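Local coordinates for protein nadb-ler3 (Gallus gallus, PDB 3WXB) that reduces carbonyl compounds with NADPH or NADH, as a short-chain dehydrogenase/reductase found in chicken fatty liver, at residues A[117-121]-A[135-140]; A[123-128]-A[194-198]; A[176-182]-A[202-206]. One frame throughout, in Å; residues are numbered along the deposited sequence.

In the fold
All three contacts reach the NADPH of a Rossmann-fold reductase, contact 2 through Tyr198 alone. Contact 1 lies beside the adenosine half of the cofactor, where the loop after strand 112-115 meets helix 130-160. Contact 2, its centre about 13 Å from that of contact 1, ties the continuation of that loop to the start of helix 196-216, whose Tyr198 reaches the nicotinamide ribose. One turn further along the same helix, contact 3 sets Lys202 against the end of strand 173-177; its centre is about 11 Å from that of contact 1 and 16 Å from that of contact 2. Tyr198 joins them: Tyr198 CD1 lies 3.2 Å from Ile119 O, and Tyr198 OH 3.7 Å from Ser179 CB.

Contact 1. Residues A[117-121]-A[135-140]; sequences AGIAR and EVYTTN. With NDP (NADPH dihydro-nicotinamide-adenine-dinucleotide phosphate), chain C.
The side-chain amide of Asn140 clasps the backbone of Ile119, just after the Asn-Asn-Ala-Gly motif that ends at Gly118 in this short-chain dehydrogenase. Asn140 OD1 accepts from Ile119 N (3.0 Å) in the carbonyl plane, on a lone pair, while Asn140 ND2 donates to Ile119 O (2.8 Å), which lies 16° out of the amide plane. Two bonds to one residue fix the rotation of the amide, and ND2 also bonds Ser201. Asn140 holds the position of the asparagine in the Asn-Ser-Tyr-Lys tetrad of relatives. In the apolar packing, the Ile119 rotamer (chi1 63°) sends CG1 and CD1 toward Val136 and Thr139 and leaves CG2 facing the adenine. Ile119 CD1 meets Val136 CG2 at 3.9 Å, and Ile119 CG2 lies 3.7 Å from N7A of NADPH. Thr139 CG2 packs beside the same adenine atom. A water bridges Ala117 O and Thr139 O, donating to both. The outer salt bridge has second partners, Asp132 for Arg121 and Lys131 for Glu135. The bent Arg121 chain lays a guanidinium face over Val136 CG2, and Arg121 NH2 meets the anti side of Glu135 OE1 at an unusually short 2.5 Å, guanidinium and carboxylate planes 80° apart.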
loop_
_atom_site.group_PDB
_atom_site.type_symbol
_atom_site.label_atom_id
_atom_site.label_comp_id
_atom_site.label_asym_id
_atom_site.label_seq_id
_atom_site.Cartn_x
_atom_site.Cartn_y
_atom_site.Cartn_z
ATOM N N ALA A 117 -16.002 -1.082 2.961
ATOM C CA ALA A 117 -15.967 0.241 3.596
ATOM C C ALA A 117 -14.705 0.930 3.151
ATOM O O ALA A 117 -13.656 0.340 3.290
ATOM C CB ALA A 117 -15.899 0.084 5.078
ATOM N N GLY A 118 -14.803 2.188 2.711
ATOM C CA GLY A 118 -13.598 2.969 2.513
ATOM C C GLY A 118 -13.775 4.462 2.321
ATOM O O GLY A 118 -14.893 4.931 2.146
ATOM N N ILE A 119 -12.641 5.168 2.330
ATOM C CA ILE A 119 -12.586 6.598 2.106
ATOM C C ILE A 119 -11.519 7.056 1.108
ATOM O O ILE A 119 -10.457 6.381 0.932
ATOM C CB ILE A 119 -12.415 7.411 3.429
ATOM C CG1 ILE A 119 -11.072 7.077 4.103
ATOM C CG2 ILE A 119 -13.663 7.189 4.311
ATOM C CD1 ILE A 119 -10.651 8.015 5.376
ATOM N N ALA A 120 -11.786 8.223 0.518
ATOM C CA ALA A 120 -10.846 8.947 -0.366
ATOM C C ALA A 120 -10.870 10.434 0.037
ATOM O O ALA A 120 -11.934 10.966 0.395
ATOM C CB ALA A 120 -11.270 8.846 -1.835
ATOM N N ARG A 121 -9.734 11.098 -0.042
ATOM C CA ARG A 121 -9.718 12.518 0.289
ATOM C C ARG A 121 -9.177 13.251 -0.931
ATOM O O ARG A 121 -8.566 12.623 -1.793
ATOM C CB ARG A 121 -8.907 12.758 1.568
ATOM C CG ARG A 121 -9.803 12.984 2.807
ATOM C CD ARG A 121 -10.030 11.868 3.787
ATOM N NE ARG A 121 -9.116 12.036 4.911
ATOM C CZ ARG A 121 -9.305 11.740 6.200
ATOM N NH1 ARG A 121 -10.421 11.226 6.706
ATOM N NH2 ARG A 121 -8.302 11.993 7.016
ATOM N N GLU A 135 -4.854 8.278 8.257
ATOM C CA GLU A 135 -6.249 7.914 8.433
ATOM C C GLU A 135 -6.828 7.058 7.278
ATOM O O GLU A 135 -7.652 6.159 7.506
ATOM C CB GLU A 135 -7.118 9.150 8.647
ATOM C CG GLU A 135 -6.857 9.723 10.100
ATOM C CD GLU A 135 -7.624 10.987 10.398
ATOM O OE1 GLU A 135 -8.240 11.553 9.489
ATOM O OE2 GLU A 135 -7.598 11.398 11.582
ATOM N N VAL A 136 -6.453 7.417 6.070
ATOM C CA VAL A 136 -6.963 6.752 4.853
ATOM C C VAL A 136 -6.372 5.346 4.827
ATOM O O VAL A 136 -7.065 4.371 4.531
ATOM C CB VAL A 136 -6.605 7.554 3.543
ATOM C CG1 VAL A 136 -7.078 6.786 2.242
ATOM C CG2 VAL A 136 -7.318 8.959 3.531
ATOM N N TYR A 137 -5.118 5.224 5.238
ATOM C CA TYR A 137 -4.490 3.901 5.422
ATOM C C TYR A 137 -5.154 3.016 6.478
ATOM O O TYR A 137 -5.391 1.787 6.274
ATOM C CB TYR A 137 -3.046 4.043 5.806
ATOM C CG TYR A 137 -2.219 2.774 5.682
ATOM C CD1 TYR A 137 -1.684 2.137 6.822
ATOM C CD2 TYR A 137 -1.976 2.201 4.403
ATOM C CE1 TYR A 137 -0.906 0.971 6.718
ATOM C CE2 TYR A 137 -1.202 1.067 4.268
ATOM C CZ TYR A 137 -0.683 0.446 5.410
ATOM O OH TYR A 137 0.075 -0.660 5.250
ATOM N N THR A 138 -5.420 3.604 7.642
ATOM C CA THR A 138 -6.073 2.765 8.611
ATOM C C THR A 138 -7.468 2.281 8.190
ATOM O O THR A 138 -7.811 1.145 8.438
ATOM C CB THR A 138 -5.937 3.184 10.134
ATOM O OG1 THR A 138 -7.214 3.342 10.744
ATOM C CG2 THR A 138 -4.990 4.233 10.364
ATOM N N THR A 139 -8.250 3.126 7.554
ATOM C CA THR A 139 -9.583 2.734 7.058
ATOM C C THR A 139 -9.528 1.735 5.837
ATOM O O THR A 139 -10.295 0.751 5.768
ATOM C CB THR A 139 -10.341 3.964 6.539
ATOM O OG1 THR A 139 -10.450 4.933 7.603
ATOM C CG2 THR A 139 -11.741 3.605 6.051
ATOM N N ASN A 140 -8.652 2.036 4.887
ATOM C CA ASN A 140 -8.614 1.278 3.616
ATOM C C ASN A 140 -7.780 0.039 3.646
ATOM O O ASN A 140 -7.948 -0.875 2.814
ATOM C CB ASN A 140 -8.165 2.205 2.467
ATOM C CG ASN A 140 -9.216 3.237 2.115
ATOM O OD1 ASN A 140 -10.296 3.301 2.752
ATOM N ND2 ASN A 140 -8.944 4.047 1.093
HETATM P PA NDP C . -19.077 5.688 -0.564
HETATM O O1A NDP C . -18.272 6.874 -0.143
HETATM O O2A NDP C . -20.239 5.940 -1.318
HETATM O O5B NDP C . -19.479 4.848 0.605
HETATM C C5B NDP C . -18.506 4.635 1.667
HETATM C C4B NDP C . -19.062 3.598 2.578
HETATM O O4B NDP C . -17.991 3.098 3.553
HETATM C C3B NDP C . -20.189 4.136 3.492
HETATM O O3B NDP C . -21.000 2.943 3.858
HETATM C C2B NDP C . -19.400 4.589 4.732
HETATM O O2B NDP C . -20.198 4.701 5.930
HETATM C C1B NDP C . -18.392 3.417 4.891
HETATM N N9A NDP C . -17.175 3.880 5.748
HETATM C C8A NDP C . -16.236 4.828 5.506
HETATM N N7A NDP C . -15.406 4.881 6.567
HETATM C C5A NDP C . -15.890 4.092 7.511
HETATM C C6A NDP C . -15.457 3.793 8.748
HETATM N N6A NDP C . -14.361 4.413 9.223
HETATM N N1A NDP C . -16.105 2.879 9.489
HETATM C C2A NDP C . -17.188 2.211 8.976
HETATM N N3A NDP C . -17.637 2.548 7.706
HETATM C C4A NDP C . -16.956 3.440 6.994
HETATM O O3 NDP C . -17.970 4.776 -1.363
HETATM P PN NDP C . -18.337 3.717 -2.527
HETATM O O1N NDP C . -18.172 4.397 -3.806
HETATM O O2N NDP C . -19.568 2.973 -2.202
HETATM O O5D NDP C . -17.019 2.778 -2.319
HETATM C C5D NDP C . -17.017 1.497 -1.658
HETATM C C4D NDP C . -15.667 0.822 -1.944
HETATM O O4D NDP C . -15.461 0.771 -3.347
HETATM C C3D NDP C . -14.531 1.729 -1.389
HETATM O O3D NDP C . -13.587 0.832 -0.816
HETATM C C2D NDP C . -13.965 2.414 -2.565
HETATM O O2D NDP C . -12.592 2.749 -2.378
HETATM C C1D NDP C . -14.151 1.378 -3.648
HETATM N N1N NDP C . -14.136 1.998 -4.998
HETATM C C2N NDP C . -15.104 2.919 -5.425
HETATM C C3N NDP C . -15.041 3.467 -6.710
HETATM C C7N NDP C . -16.019 4.349 -7.205
HETATM O O7N NDP C . -15.886 4.822 -8.336
HETATM N N7N NDP C . -17.142 4.540 -6.445
HETATM C C4N NDP C . -13.969 3.135 -7.565
HETATM C C5N NDP C . -12.975 2.230 -7.171
HETATM C C6N NDP C . -13.023 1.671 -5.884
HETATM P P2B NDP C . -20.871 6.152 6.346
HETATM O O1X NDP C . -20.963 5.872 7.787
HETATM O O2X NDP C . -22.082 6.170 5.512
HETATM O O3X NDP C . -19.833 7.158 5.996
HETATM O O HOH W 1 -12.462 -1.033 5.431
#

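Contact 2. Residues A[123-128]-A[194-198]; sequences NTIDNE and QALSY. With NDP (NADPH dihydro-nicotinamide-adenine-dinucleotide phosphate), chain C; EDO (1,2-ethanediol), chain D.
Gln194 reaches across to the backbone of Ile125 with its chain extended beyond CG (chi2 -178°), which carries the amide to the start of the turn 124-128. There Gln194 OE1 accepts from Ile125 N at 2.8 Å, the donor standing nearly in line with the C=O bond (172°), and Gln194 OE1 also lies 3.4 Å from Thr124 CB. Beside it, Ile125 and Leu196 pack branch to branch, Ile125 CG1 meeting Leu196 CD2 at 3.6 Å. Glu128 comes from the other end of the turn. Its chain bends at chi2 (39°) and brings the carboxylate to the first turn of helix 196-216, which carries the Tyr-x-x-x-Lys motif of short-chain dehydrogenases. Here Ser197 N donates to Glu128 OE2 at 3.1 Å from well above the carboxylate plane. A water extends this grip, donating to OE2 and to Asn123 O and accepting from Leu196 N, so the first two amides of the helix, of Leu196 and Ser197, both find acceptors. Proximity to this helix end would be expected to favour the charged carboxylate. Ile125 and Leu196 also pack against Tyr216 and Cys211 of the second subunit, respectively. On the cofactor side, Tyr198 presents its ring edge to the nicotinamide ribose: Tyr198 OH is hydrogen-bonded to O2D of NADPH at 2.6 Å and to O2 of an ethanediol at 3.0 Å.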
loop_
_atom_site.group_PDB
_atom_site.type_symbol
_atom_site.label_atom_id
_atom_site.label_comp_id
_atom_site.label_asym_id
_atom_site.label_seq_id
_atom_site.Cartn_x
_atom_site.Cartn_y
_atom_site.Cartn_z
ATOM N N ASN A 123 -7.051 15.855 -1.323
ATOM C CA ASN A 123 -5.812 16.620 -1.351
ATOM C C ASN A 123 -4.796 16.204 -2.454
ATOM O O ASN A 123 -4.721 15.029 -2.854
ATOM C CB ASN A 123 -5.212 16.726 0.048
ATOM C CG ASN A 123 -5.284 15.475 0.788
ATOM O OD1 ASN A 123 -4.415 14.616 0.618
ATOM N ND2 ASN A 123 -6.288 15.337 1.657
ATOM N N THR A 124 -4.066 17.181 -2.980
ATOM C CA THR A 124 -3.031 16.954 -4.010
ATOM C C THR A 124 -1.673 16.626 -3.341
ATOM O O THR A 124 -1.586 16.605 -2.106
ATOM C CB THR A 124 -2.899 18.203 -4.903
ATOM O OG1 THR A 124 -2.743 19.340 -4.058
ATOM C CG2 THR A 124 -4.169 18.421 -5.712
ATOM N N ILE A 125 -0.624 16.350 -4.130
ATOM C CA ILE A 125 0.674 15.893 -3.531
ATOM C C ILE A 125 1.274 16.961 -2.552
ATOM O O ILE A 125 1.944 16.641 -1.567
ATOM C CB ILE A 125 1.682 15.491 -4.654
ATOM C CG1 ILE A 125 2.993 14.935 -4.120
ATOM C CG2 ILE A 125 2.012 16.682 -5.555
ATOM C CD1 ILE A 125 3.812 14.246 -5.188
ATOM N N ASP A 126 1.017 18.221 -2.851
ATOM C CA ASP A 126 1.621 19.308 -2.075
ATOM C C ASP A 126 0.933 19.456 -0.763
ATOM O O ASP A 126 1.552 19.877 0.212
ATOM C CB ASP A 126 1.534 20.644 -2.819
ATOM C CG ASP A 126 2.571 20.762 -3.885
ATOM O OD1 ASP A 126 3.435 19.878 -4.041
ATOM O OD2 ASP A 126 2.532 21.768 -4.591
ATOM N N ASN A 127 -0.337 19.099 -0.692
ATOM C CA ASN A 127 -0.959 19.294 0.582
ATOM C C ASN A 127 -1.457 18.021 1.243
ATOM O O ASN A 127 -2.264 18.080 2.167
ATOM C CB ASN A 127 -2.001 20.398 0.518
ATOM C CG ASN A 127 -2.975 20.164 -0.527
ATOM O OD1 ASN A 127 -3.508 19.058 -0.614
ATOM N ND2 ASN A 127 -3.221 21.167 -1.377
ATOM N N GLU A 128 -0.933 16.870 0.779
ATOM C CA GLU A 128 -1.070 15.632 1.503
ATOM C C GLU A 128 -0.534 15.792 2.925
ATOM O O GLU A 128 0.447 16.519 3.128
ATOM C CB GLU A 128 -0.274 14.573 0.711
ATOM C CG GLU A 128 -0.737 13.145 0.880
ATOM C CD GLU A 128 -2.261 12.905 0.964
ATOM O OE1 GLU A 128 -2.774 12.912 2.082
ATOM O OE2 GLU A 128 -2.891 12.588 -0.073
ATOM N N GLN A 194 -5.273 13.330 -7.793
ATOM C CA GLN A 194 -4.006 12.711 -7.411
ATOM C C GLN A 194 -4.240 11.763 -6.254
ATOM O O GLN A 194 -3.852 10.588 -6.309
ATOM C CB GLN A 194 -2.952 13.768 -7.046
ATOM C CG GLN A 194 -2.601 14.632 -8.269
ATOM C CD GLN A 194 -1.512 15.683 -8.000
ATOM O OE1 GLN A 194 -1.200 15.995 -6.871
ATOM N NE2 GLN A 194 -0.963 16.228 -9.060
ATOM N N ALA A 195 -4.839 12.289 -5.187
ATOM C CA ALA A 195 -5.273 11.481 -4.026
ATOM C C ALA A 195 -4.271 10.405 -3.609
ATOM O O ALA A 195 -4.612 9.220 -3.497
ATOM C CB ALA A 195 -6.640 10.888 -4.321
ATOM N N LEU A 196 -3.039 10.837 -3.315
ATOM C CA LEU A 196 -1.993 9.935 -2.939
ATOM C C LEU A 196 -2.346 9.035 -1.795
ATOM O O LEU A 196 -2.063 7.835 -1.837
ATOM C CB LEU A 196 -0.731 10.716 -2.584
ATOM C CG LEU A 196 0.237 11.019 -3.716
ATOM C CD1 LEU A 196 -0.475 11.823 -4.829
ATOM C CD2 LEU A 196 1.489 11.833 -3.153
ATOM N N SER A 197 -2.947 9.602 -0.737
ATOM C CA SER A 197 -3.343 8.793 0.423
ATOM C C SER A 197 -4.254 7.606 0.014
ATOM O O SER A 197 -4.072 6.498 0.522
ATOM C CB SER A 197 -4.051 9.621 1.520
ATOM O OG SER A 197 -5.210 10.268 1.040
ATOM N N TYR A 198 -5.205 7.880 -0.872
ATOM C CA TYR A 198 -6.096 6.806 -1.398
ATOM C C TYR A 198 -5.320 5.762 -2.251
ATOM O O TYR A 198 -5.431 4.574 -1.985
ATOM C CB TYR A 198 -7.162 7.411 -2.230
ATOM C CG TYR A 198 -8.190 6.416 -2.781
ATOM C CD1 TYR A 198 -9.209 5.926 -1.964
ATOM C CD2 TYR A 198 -8.163 6.022 -4.120
ATOM C CE1 TYR A 198 -10.232 5.036 -2.462
ATOM C CE2 TYR A 198 -9.192 5.140 -4.635
ATOM C CZ TYR A 198 -10.186 4.675 -3.795
ATOM O OH TYR A 198 -11.164 3.842 -4.239
HETATM P PA NDP C . -19.077 5.688 -0.564
HETATM O O1A NDP C . -18.272 6.874 -0.143
HETATM O O2A NDP C . -20.239 5.940 -1.318
HETATM O O5B NDP C . -19.479 4.848 0.605
HETATM C C5B NDP C . -18.506 4.635 1.667
HETATM C C4B NDP C . -19.062 3.598 2.578
HETATM O O4B NDP C . -17.991 3.098 3.553
HETATM C C3B NDP C . -20.189 4.136 3.492
HETATM O O3B NDP C . -21.000 2.943 3.858
HETATM C C2B NDP C . -19.400 4.589 4.732
HETATM O O2B NDP C . -20.198 4.701 5.930
HETATM C C1B NDP C . -18.392 3.417 4.891
HETATM N N9A NDP C . -17.175 3.880 5.748
HETATM C C8A NDP C . -16.236 4.828 5.506
HETATM N N7A NDP C . -15.406 4.881 6.567
HETATM C C5A NDP C . -15.890 4.092 7.511
HETATM C C6A NDP C . -15.457 3.793 8.748
HETATM N N6A NDP C . -14.361 4.413 9.223
HETATM N N1A NDP C . -16.105 2.879 9.489
HETATM C C2A NDP C . -17.188 2.211 8.976
HETATM N N3A NDP C . -17.637 2.548 7.706
HETATM C C4A NDP C . -16.956 3.440 6.994
HETATM O O3 NDP C . -17.970 4.776 -1.363
HETATM P PN NDP C . -18.337 3.717 -2.527
HETATM O O1N NDP C . -18.172 4.397 -3.806
HETATM O O2N NDP C . -19.568 2.973 -2.202
HETATM O O5D NDP C . -17.019 2.778 -2.319
HETATM C C5D NDP C . -17.017 1.497 -1.658
HETATM C C4D NDP C . -15.667 0.822 -1.944
HETATM O O4D NDP C . -15.461 0.771 -3.347
HETATM C C3D NDP C . -14.531 1.729 -1.389
HETATM O O3D NDP C . -13.587 0.832 -0.816
HETATM C C2D NDP C . -13.965 2.414 -2.565
HETATM O O2D NDP C . -12.592 2.749 -2.378
HETATM C C1D NDP C . -14.151 1.378 -3.648
HETATM N N1N NDP C . -14.136 1.998 -4.998
HETATM C C2N NDP C . -15.104 2.919 -5.425
HETATM C C3N NDP C . -15.041 3.467 -6.710
HETATM C C7N NDP C . -16.019 4.349 -7.205
HETATM O O7N NDP C . -15.886 4.822 -8.336
HETATM N N7N NDP C . -17.142 4.540 -6.445
HETATM C C4N NDP C . -13.969 3.135 -7.565
HETATM C C5N NDP C . -12.975 2.230 -7.171
HETATM C C6N NDP C . -13.023 1.671 -5.884
HETATM P P2B NDP C . -20.871 6.152 6.346
HETATM O O1X NDP C . -20.963 5.872 7.787
HETATM O O2X NDP C . -22.082 6.170 5.512
HETATM O O3X NDP C . -19.833 7.158 5.996
HETATM C C1 EDO D . -12.356 6.415 -7.129
HETATM O O1 EDO D . -11.900 7.783 -7.369
HETATM C C2 EDO D . -11.588 5.483 -8.076
HETATM O O2 EDO D . -11.037 4.537 -7.117
HETATM O O HOH W 2 -2.544 13.560 -2.636
HETATM O O HOH W 3 -6.723 14.794 -5.283
#

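Contact 3. Residues A[176-182]-A[202-206]; sequences NISSTAG and KAALN. With NDP (NADPH dihydro-nicotinamide-adenine-dinucleotide phosphate), chain C; EDO (1,2-ethanediol), chain D.
The nicotinamide end of the NADPH site is built here, where strand 173-177 runs out beside helix 196-216 and the lysine of the Tyr-x-x-x-Lys motif emerges. Lys202 bends at chi2 (-64°) and then runs extended, passing alongside Ser178 to bring NZ between protein and cofactor. Lys202 NZ donates to Ile177 O at 2.8 Å, in the carbonyl plane. Lys202 NZ also donates to the ribose hydroxyl O3D of NADPH at 2.9 Å, and these two bonds hold NZ against the ribose. Leu205 fills the angle behind it, Leu205 CD2 lying 3.5 Å from Ile177 O and CD1 packing on Asn176 CB. The polar end of Asn176 turns to Thr209 and Asn115.

One turn along the helix from Lys202, Asn206 takes the hydroxyl of Ser178: Ser178 OG, anti to the backbone N (chi1 -171°), donates to Asn206 OD1 over 2.5 Å, a doubtful length. Asn206 ND2 donates to a water that in turn donates to Gly182 O. Gly182 lies close against the helix, Gly182 CA 3.7 Å from Lys202 CB, with no side chain between.

Ser179 turns its hydroxyl to the cofactor instead. Ser179 OG accepts from Ala181 N at 3.0 Å, closing an ST turn. Ser179 OG also lies 3.5 Å from C5N of NADPH and is hydrogen-bonded to the ethanediol O2. That diol oxygen, also bonded to Tyr198, probably occupies the place of a substrate carbonyl. Serine, tyrosine and lysine so grouped round the nicotinamide and its ribose are typical of the short-chain dehydrogenase active site.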
loop_
_atom_site.group_PDB
_atom_site.type_symbol
_atom_site.label_atom_id
_atom_site.label_comp_id
_atom_site.label_asym_id
_atom_site.label_seq_id
_atom_site.Cartn_x
_atom_site.Cartn_y
_atom_site.Cartn_z
ATOM N N ASN A 176 -11.661 -8.163 -1.114
ATOM C CA ASN A 176 -11.249 -6.795 -0.861
ATOM C C ASN A 176 -11.579 -5.841 -1.985
ATOM O O ASN A 176 -11.066 -5.996 -3.053
ATOM C CB ASN A 176 -9.787 -6.757 -0.501
ATOM C CG ASN A 176 -9.512 -7.447 0.762
ATOM O OD1 ASN A 176 -10.283 -7.377 1.649
ATOM N ND2 ASN A 176 -8.441 -8.156 0.825
ATOM N N ILE A 177 -12.446 -4.858 -1.737
ATOM C CA ILE A 177 -12.824 -3.949 -2.816
ATOM C C ILE A 177 -11.710 -2.882 -2.962
ATOM O O ILE A 177 -11.607 -1.955 -2.117
ATOM C CB ILE A 177 -14.177 -3.275 -2.579
ATOM C CG1 ILE A 177 -15.254 -4.322 -2.258
ATOM C CG2 ILE A 177 -14.548 -2.375 -3.813
ATOM C CD1 ILE A 177 -15.483 -5.369 -3.458
ATOM N N SER A 178 -10.954 -2.959 -4.053
ATOM C CA SER A 178 -9.768 -2.157 -4.230
ATOM C C SER A 178 -10.061 -1.193 -5.364
ATOM O O SER A 178 -11.226 -0.908 -5.623
ATOM C CB SER A 178 -8.590 -3.081 -4.539
ATOM O OG SER A 178 -7.339 -2.404 -4.537
ATOM N N SER A 179 -9.050 -0.747 -6.092
ATOM C CA SER A 179 -9.245 0.238 -7.152
ATOM C C SER A 179 -8.046 0.202 -8.077
ATOM O O SER A 179 -6.912 0.037 -7.618
ATOM C CB SER A 179 -9.314 1.673 -6.580
ATOM O OG SER A 179 -9.571 2.546 -7.658
ATOM N N THR A 180 -8.265 0.403 -9.361
ATOM C CA THR A 180 -7.160 0.585 -10.312
ATOM C C THR A 180 -6.521 1.962 -10.112
ATOM O O THR A 180 -5.430 2.216 -10.638
ATOM C CB THR A 180 -7.600 0.445 -11.816
ATOM O OG1 THR A 180 -8.766 1.235 -12.053
ATOM C CG2 THR A 180 -7.916 -0.998 -12.177
ATOM N N ALA A 181 -7.146 2.837 -9.314
ATOM C CA ALA A 181 -6.411 4.042 -8.838
ATOM C C ALA A 181 -5.218 3.588 -8.001
ATOM O O ALA A 181 -4.231 4.299 -7.968
ATOM C CB ALA A 181 -7.310 4.965 -8.006
ATOM N N GLY A 182 -5.302 2.393 -7.382
ATOM C CA GLY A 182 -4.216 1.788 -6.608
ATOM C C GLY A 182 -3.274 0.950 -7.449
ATOM O O GLY A 182 -2.362 0.292 -6.929
ATOM N N LYS A 202 -4.679 1.780 -1.540
ATOM C CA LYS A 202 -5.218 0.690 -2.424
ATOM C C LYS A 202 -4.143 -0.232 -2.961
ATOM O O LYS A 202 -4.372 -1.432 -3.075
ATOM C CB LYS A 202 -6.098 1.268 -3.516
ATOM C CG LYS A 202 -7.363 1.986 -2.959
ATOM C CD LYS A 202 -8.289 0.965 -2.219
ATOM C CE LYS A 202 -9.782 1.539 -2.044
ATOM N NZ LYS A 202 -10.707 0.545 -1.293
ATOM N N ALA A 203 -2.958 0.307 -3.276
ATOM C CA ALA A 203 -1.828 -0.561 -3.604
ATOM C C ALA A 203 -1.454 -1.456 -2.413
ATOM O O ALA A 203 -1.195 -2.644 -2.589
ATOM C CB ALA A 203 -0.560 0.290 -4.115
ATOM N N ALA A 204 -1.490 -0.909 -1.187
ATOM C CA ALA A 204 -1.210 -1.701 -0.012
ATOM C C ALA A 204 -2.279 -2.787 0.247
ATOM O O ALA A 204 -1.936 -3.848 0.780
ATOM C CB ALA A 204 -1.076 -0.767 1.274
ATOM N N LEU A 205 -3.532 -2.478 -0.083
ATOM C CA LEU A 205 -4.634 -3.422 0.032
ATOM C C LEU A 205 -4.407 -4.557 -1.014
ATOM O O LEU A 205 -4.738 -5.705 -0.747
ATOM C CB LEU A 205 -5.961 -2.719 -0.343
ATOM C CG LEU A 205 -7.263 -3.560 -0.234
ATOM C CD1 LEU A 205 -7.539 -4.108 1.204
ATOM C CD2 LEU A 205 -8.496 -2.772 -0.705
ATOM N N ASN A 206 -3.914 -4.205 -2.206
ATOM C CA ASN A 206 -3.615 -5.263 -3.201
ATOM C C ASN A 206 -2.551 -6.190 -2.654
ATOM O O ASN A 206 -2.662 -7.411 -2.752
ATOM C CB ASN A 206 -3.232 -4.630 -4.507
ATOM C CG ASN A 206 -4.423 -3.955 -5.172
ATOM O OD1 ASN A 206 -5.579 -4.165 -4.754
ATOM N ND2 ASN A 206 -4.179 -3.231 -6.251
HETATM P PA NDP C . -19.077 5.688 -0.564
HETATM O O1A NDP C . -18.272 6.874 -0.143
HETATM O O2A NDP C . -20.239 5.940 -1.318
HETATM O O5B NDP C . -19.479 4.848 0.605
HETATM C C5B NDP C . -18.506 4.635 1.667
HETATM C C4B NDP C . -19.062 3.598 2.578
HETATM O O4B NDP C . -17.991 3.098 3.553
HETATM C C3B NDP C . -20.189 4.136 3.492
HETATM O O3B NDP C . -21.000 2.943 3.858
HETATM C C2B NDP C . -19.400 4.589 4.732
HETATM O O2B NDP C . -20.198 4.701 5.930
HETATM C C1B NDP C . -18.392 3.417 4.891
HETATM N N9A NDP C . -17.175 3.880 5.748
HETATM C C8A NDP C . -16.236 4.828 5.506
HETATM N N7A NDP C . -15.406 4.881 6.567
HETATM C C5A NDP C . -15.890 4.092 7.511
HETATM C C6A NDP C . -15.457 3.793 8.748
HETATM N N6A NDP C . -14.361 4.413 9.223
HETATM N N1A NDP C . -16.105 2.879 9.489
HETATM C C2A NDP C . -17.188 2.211 8.976
HETATM N N3A NDP C . -17.637 2.548 7.706
HETATM C C4A NDP C . -16.956 3.440 6.994
HETATM O O3 NDP C . -17.970 4.776 -1.363
HETATM P PN NDP C . -18.337 3.717 -2.527
HETATM O O1N NDP C . -18.172 4.397 -3.806
HETATM O O2N NDP C . -19.568 2.973 -2.202
HETATM O O5D NDP C . -17.019 2.778 -2.319
HETATM C C5D NDP C . -17.017 1.497 -1.658
HETATM C C4D NDP C . -15.667 0.822 -1.944
HETATM O O4D NDP C . -15.461 0.771 -3.347
HETATM C C3D NDP C . -14.531 1.729 -1.389
HETATM O O3D NDP C . -13.587 0.832 -0.816
HETATM C C2D NDP C . -13.965 2.414 -2.565
HETATM O O2D NDP C . -12.592 2.749 -2.378
HETATM C C1D NDP C . -14.151 1.378 -3.648
HETATM N N1N NDP C . -14.136 1.998 -4.998
HETATM C C2N NDP C . -15.104 2.919 -5.425
HETATM C C3N NDP C . -15.041 3.467 -6.710
HETATM C C7N NDP C . -16.019 4.349 -7.205
HETATM O O7N NDP C . -15.886 4.822 -8.336
HETATM N N7N NDP C . -17.142 4.540 -6.445
HETATM C C4N NDP C . -13.969 3.135 -7.565
HETATM C C5N NDP C . -12.975 2.230 -7.171
HETATM C C6N NDP C . -13.023 1.671 -5.884
HETATM P P2B NDP C . -20.871 6.152 6.346
HETATM O O1X NDP C . -20.963 5.872 7.787
HETATM O O2X NDP C . -22.082 6.170 5.512
HETATM O O3X NDP C . -19.833 7.158 5.996
HETATM C C1 EDO D . -12.356 6.415 -7.129
HETATM O O1 EDO D . -11.900 7.783 -7.369
HETATM C C2 EDO D . -11.588 5.483 -8.076
HETATM O O2 EDO D . -11.037 4.537 -7.117
HETATM O O HOH W 4 -1.563 -2.271 -6.850
#